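Local atomic coordinates of uncharacterized protein (PDB entry 5BMT), a protein that is of unknown function but is probably a bacterial lipoprotein, with an N-terminal OB-type domain joined to a second, larger region rich in beta strands. Residues A[29-41]-A[69-81]. Numbering follows the deposited sequence. Where two conformers were deposited one is given.
Sequences LGYYPLYVATIAN and TNGFYVATGAASS. With EDO (1,2-ethanediol), chain F.
Tyr-35 uses both its backbone polar atoms to grip strand 73-79: its N donates to Tyr-73 O at 2.8 Å and its O accepts from Ala-75 N at 2.9 Å. With Tyr-73 N bonded to Pro-33 O, this is a short parallel pairing, and its neighbouring side chains fall on opposite faces of the sheet. On one face the methyl of Ala-75 is a low bump that suits its place between two branched side chains: Ala-75 CB sits 4.1 Å from Val-36 CG2 and also touches Leu-34 CD1. Leu-34 CD2 lies against Tyr-73 CB on the same face. The Tyr-73 ring reaches on to Tyr-32, with CG anti to its carbonyl carbon (chi1 -79°), and turns an edge toward that ring's face, the planes at 64°. On the other face Phe-72 CD1 presses on Tyr-35 CB at 3.5 Å, while Val-74 CG2 meets the edges of both rings.

Beyond the pairing, 37-40 coils into a helical turn and draws away from strand 73-79. Waters link the two segments here, one molecule joining Ala-37 N to Ala-75 O and two more joining Thr-38 OG1 to Gly-77. Ile-39, whose long side chain reaches across, sets CD1 against Ala-79 CB at 4.0 Å. Strand 34-35 also bonds through Leu-34 to Ile-26, so the sheet curls round toward its other outermost strand, consistent with the closed, five-stranded beta barrel of an OB fold.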
loop_
_atom_site.group_PDB
_atom_site.type_symbol
_atom_site.label_atom_id
_atom_site.label_comp_id
_atom_site.label_asym_id
_atom_site.label_seq_id
_atom_site.Cartn_x
_atom_site.Cartn_y
_atom_site.Cartn_z
ATOM N N LEU A 29 7.975 6.054 0.707
ATOM C CA LEU A 29 6.878 7.017 0.822
ATOM C C LEU A 29 7.349 8.224 1.678
ATOM O O LEU A 29 7.896 8.028 2.762
ATOM C CB LEU A 29 5.697 6.319 1.523
ATOM C CG LEU A 29 4.445 7.176 1.758
ATOM C CD1 LEU A 29 3.816 7.621 0.419
ATOM C CD2 LEU A 29 3.438 6.427 2.631
ATOM N N GLY A 30 7.157 9.432 1.171
ATOM C CA GLY A 30 7.544 10.644 1.899
ATOM C C GLY A 30 9.023 10.968 1.959
ATOM O O GLY A 30 9.403 11.917 2.640
ATOM N N TYR A 31 9.877 10.255 1.182
ATOM C CA TYR A 31 11.303 10.513 1.195
ATOM C C TYR A 31 11.853 10.521 -0.213
ATOM O O TYR A 31 11.156 10.168 -1.161
ATOM C CB TYR A 31 12.047 9.436 2.046
ATOM C CG TYR A 31 13.312 9.947 2.689
ATOM C CD1 TYR A 31 13.266 10.670 3.877
ATOM C CD2 TYR A 31 14.561 9.696 2.127
ATOM C CE1 TYR A 31 14.427 11.155 4.477
ATOM C CE2 TYR A 31 15.733 10.185 2.715
ATOM C CZ TYR A 31 15.659 10.894 3.906
ATOM O OH TYR A 31 16.789 11.357 4.517
ATOM N N TYR A 32 13.101 10.926 -0.339
ATOM C CA TYR A 32 13.818 10.899 -1.603
ATOM C C TYR A 32 14.212 9.487 -1.997
ATOM O O TYR A 32 14.346 8.628 -1.111
ATOM C CB TYR A 32 15.126 11.672 -1.418
ATOM C CG TYR A 32 14.946 13.150 -1.239
ATOM C CD1 TYR A 32 14.517 13.952 -2.292
ATOM C CD2 TYR A 32 15.248 13.761 -0.030
ATOM C CE1 TYR A 32 14.421 15.338 -2.154
ATOM C CE2 TYR A 32 15.150 15.142 0.121
ATOM C CZ TYR A 32 14.754 15.927 -0.946
ATOM O OH TYR A 32 14.643 17.288 -0.780
ATOM N N PRO A 33 14.548 9.267 -3.284
ATOM C CA PRO A 33 15.063 7.939 -3.679
ATOM C C PRO A 33 16.411 7.687 -3.015
ATOM O O PRO A 33 17.214 8.611 -2.829
ATOM C CB PRO A 33 15.222 8.038 -5.207
ATOM C CG PRO A 33 14.313 9.195 -5.618
ATOM C CD PRO A 33 14.439 10.171 -4.445
ATOM N N LEU A 34 16.651 6.415 -2.663
ATOM C CA LEU A 34 17.867 6.009 -1.976
ATOM C C LEU A 34 18.577 4.895 -2.667
ATOM O O LEU A 34 17.938 3.961 -3.138
ATOM C CB LEU A 34 17.516 5.503 -0.566
ATOM C CG LEU A 34 16.684 6.465 0.298
ATOM C CD1 LEU A 34 16.318 5.790 1.594
ATOM C CD2 LEU A 34 17.443 7.760 0.549
ATOM N N TYR A 35 19.914 4.946 -2.631
ATOM C CA TYR A 35 20.741 3.831 -3.043
ATOM C C TYR A 35 21.226 3.138 -1.788
ATOM O O TYR A 35 21.985 3.728 -1.004
ATOM C CB TYR A 35 21.912 4.250 -3.925
ATOM C CG TYR A 35 22.810 3.084 -4.266
ATOM C CD1 TYR A 35 22.340 2.016 -5.035
ATOM C CD2 TYR A 35 24.103 3.005 -3.751
ATOM C CE1 TYR A 35 23.160 0.932 -5.340
ATOM C CE2 TYR A 35 24.923 1.911 -4.024
ATOM C CZ TYR A 35 24.448 0.883 -4.828
ATOM O OH TYR A 35 25.285 -0.176 -5.108
ATOM N N VAL A 36 20.796 1.888 -1.597
ATOM C CA VAL A 36 21.228 1.050 -0.489
ATOM C C VAL A 36 21.945 -0.146 -1.133
ATOM O O VAL A 36 21.268 -1.004 -1.716
ATOM C CB VAL A 36 20.081 0.620 0.447
ATOM C CG1 VAL A 36 20.613 -0.205 1.625
ATOM C CG2 VAL A 36 19.297 1.833 0.968
ATOM N N ALA A 37 23.293 -0.164 -1.100
ATOM C CA ALA A 37 24.081 -1.199 -1.796
ATOM C C ALA A 37 23.719 -2.613 -1.357
ATOM O O ALA A 37 23.609 -3.498 -2.212
ATOM C CB ALA A 37 25.560 -0.961 -1.569
ATOM N N THR A 38 23.482 -2.832 -0.052
ATOM C CA THR A 38 23.124 -4.174 0.418
ATOM C C THR A 38 21.799 -4.648 -0.219
ATOM O O THR A 38 21.742 -5.777 -0.722
ATOM C CB THR A 38 23.073 -4.218 1.952
ATOM O OG1 THR A 38 22.150 -3.242 2.439
ATOM C CG2 THR A 38 24.448 -4.060 2.580
ATOM N N ILE A 39 20.775 -3.764 -0.319
ATOM C CA ILE A 39 19.522 -4.149 -0.945
ATOM C C ILE A 39 19.704 -4.381 -2.441
ATOM O O ILE A 39 19.141 -5.337 -2.982
ATOM C CB ILE A 39 18.458 -3.057 -0.660
ATOM C CG1 ILE A 39 18.153 -3.036 0.874
ATOM C CG2 ILE A 39 17.180 -3.251 -1.515
ATOM C CD1 ILE A 39 17.203 -1.837 1.383
ATOM N N ALA A 40 20.523 -3.548 -3.107
ATOM C CA ALA A 40 20.730 -3.684 -4.555
ATOM C C ALA A 40 21.396 -4.998 -4.929
ATOM O O ALA A 40 21.333 -5.398 -6.097
ATOM C CB ALA A 40 21.597 -2.548 -5.055
ATOM N N ASN A 41 22.060 -5.664 -3.961
ATOM C CA ASN A 41 22.766 -6.915 -4.244
ATOM C C ASN A 41 22.093 -8.107 -3.572
ATOM O O ASN A 41 22.694 -9.179 -3.517
ATOM C CB ASN A 41 24.224 -6.785 -3.781
ATOM C CG ASN A 41 25.009 -5.931 -4.730
ATOM O OD1 ASN A 41 25.375 -6.374 -5.831
ATOM N ND2 ASN A 41 25.253 -4.690 -4.352
ATOM N N THR A 69 22.972 15.890 -8.277
ATOM C CA THR A 69 23.183 15.457 -9.656
ATOM C C THR A 69 22.982 13.938 -9.768
ATOM O O THR A 69 22.495 13.482 -10.800
ATOM C CB THR A 69 24.521 15.936 -10.221
ATOM O OG1 THR A 69 25.594 15.572 -9.349
ATOM C CG2 THR A 69 24.532 17.442 -10.471
ATOM N N ASN A 70 23.296 13.163 -8.717
ATOM C CA ASN A 70 23.084 11.712 -8.749
ATOM C C ASN A 70 21.596 11.319 -8.864
ATOM O O ASN A 70 21.271 10.309 -9.512
ATOM C CB ASN A 70 23.656 11.046 -7.504
ATOM C CG ASN A 70 25.162 11.096 -7.391
ATOM O OD1 ASN A 70 25.883 11.283 -8.379
ATOM N ND2 ASN A 70 25.658 10.894 -6.178
ATOM N N GLY A 71 20.725 12.076 -8.200
ATOM C CA GLY A 71 19.283 11.812 -8.180
ATOM C C GLY A 71 18.826 10.878 -7.062
ATOM O O GLY A 71 17.683 10.401 -7.054
ATOM N N PHE A 72 19.723 10.617 -6.106
ATOM C CA PHE A 72 19.431 9.776 -4.932
ATOM C C PHE A 72 20.413 10.122 -3.828
ATOM O O PHE A 72 21.505 10.666 -4.094
ATOM C CB PHE A 72 19.573 8.256 -5.297
ATOM C CG PHE A 72 20.924 7.883 -5.888
ATOM C CD1 PHE A 72 22.015 7.602 -5.066
ATOM C CD2 PHE A 72 21.116 7.862 -7.264
ATOM C CE1 PHE A 72 23.271 7.319 -5.609
ATOM C CE2 PHE A 72 22.370 7.554 -7.805
ATOM C CZ PHE A 72 23.440 7.284 -6.978
ATOM N N TYR A 73 20.060 9.707 -2.600
ATOM C CA TYR A 73 20.985 9.721 -1.496
ATOM C C TYR A 73 21.499 8.300 -1.284
ATOM O O TYR A 73 20.716 7.344 -1.354
ATOM C CB TYR A 73 20.323 10.212 -0.198
ATOM C CG TYR A 73 20.196 11.707 -0.132
ATOM C CD1 TYR A 73 21.317 12.511 0.064
ATOM C CD2 TYR A 73 18.965 12.325 -0.305
ATOM C CE1 TYR A 73 21.208 13.896 0.106
ATOM C CE2 TYR A 73 18.841 13.718 -0.259
ATOM C CZ TYR A 73 19.967 14.493 -0.071
ATOM O OH TYR A 73 19.870 15.876 -0.051
ATOM N N VAL A 74 22.787 8.170 -0.970
ATOM C CA VAL A 74 23.331 6.875 -0.567
ATOM C C VAL A 74 22.919 6.702 0.891
ATOM O O VAL A 74 23.101 7.623 1.702
ATOM C CB VAL A 74 24.865 6.801 -0.742
ATOM C CG1 VAL A 74 25.408 5.489 -0.164
ATOM C CG2 VAL A 74 25.258 6.955 -2.217
ATOM N N ALA A 75 22.341 5.552 1.223
ATOM C CA ALA A 75 21.872 5.305 2.581
ATOM C C ALA A 75 22.315 3.946 3.043
ATOM O O ALA A 75 22.701 3.096 2.241
ATOM C CB ALA A 75 20.344 5.390 2.619
ATOM N N THR A 76 22.270 3.734 4.349
ATOM C CA THR A 76 22.514 2.399 4.875
ATOM C C THR A 76 21.233 1.975 5.537
ATOM O O THR A 76 20.426 2.803 5.995
ATOM C CB THR A 76 23.710 2.334 5.818
ATOM O OG1 THR A 76 23.501 3.276 6.859
ATOM C CG2 THR A 76 25.029 2.582 5.097
ATOM N N GLY A 77 21.019 0.685 5.561
ATOM C CA GLY A 77 19.826 0.165 6.192
ATOM C C GLY A 77 19.499 -1.229 5.728
ATOM O O GLY A 77 20.337 -1.938 5.165
ATOM N N ALA A 78 18.258 -1.604 5.964
ATOM C CA ALA A 78 17.803 -2.937 5.637
ATOM C C ALA A 78 16.323 -2.881 5.382
ATOM O O ALA A 78 15.685 -1.845 5.574
ATOM C CB ALA A 78 18.126 -3.891 6.777
ATOM N N ALA A 79 15.773 -3.970 4.900
ATOM C CA ALA A 79 14.361 -3.964 4.604
ATOM C C ALA A 79 13.739 -5.295 4.981
ATOM O O ALA A 79 14.416 -6.320 5.080
ATOM C CB ALA A 79 14.160 -3.695 3.114
ATOM N N SER A 80 12.421 -5.280 5.134
ATOM C CA SER A 80 11.671 -6.506 5.378
ATOM C C SER A 80 11.671 -7.390 4.141
ATOM O O SER A 80 12.129 -6.980 3.072
ATOM C CB SER A 80 10.211 -6.118 5.641
ATOM O OG SER A 80 9.564 -5.619 4.462
ATOM N N SER A 81 11.070 -8.581 4.260
ATOM C CA SER A 81 10.784 -9.416 3.105
ATOM C C SER A 81 9.763 -8.663 2.237
ATOM O O SER A 81 9.022 -7.823 2.785
ATOM C CB SER A 81 10.209 -10.759 3.546
ATOM O OG SER A 81 11.177 -11.529 4.238
HETATM C C1 EDO F . 18.266 -6.752 -6.115
HETATM O O1 EDO F . 19.380 -7.084 -6.945
HETATM C C2 EDO F . 17.135 -6.195 -7.008
HETATM O O2 EDO F . 16.741 -7.220 -7.881
HETATM O O HOH W 1 24.611 1.818 0.632
HETATM O O HOH W 2 23.069 -1.017 4.242
HETATM O O HOH W 3 20.393 -4.706 3.891
#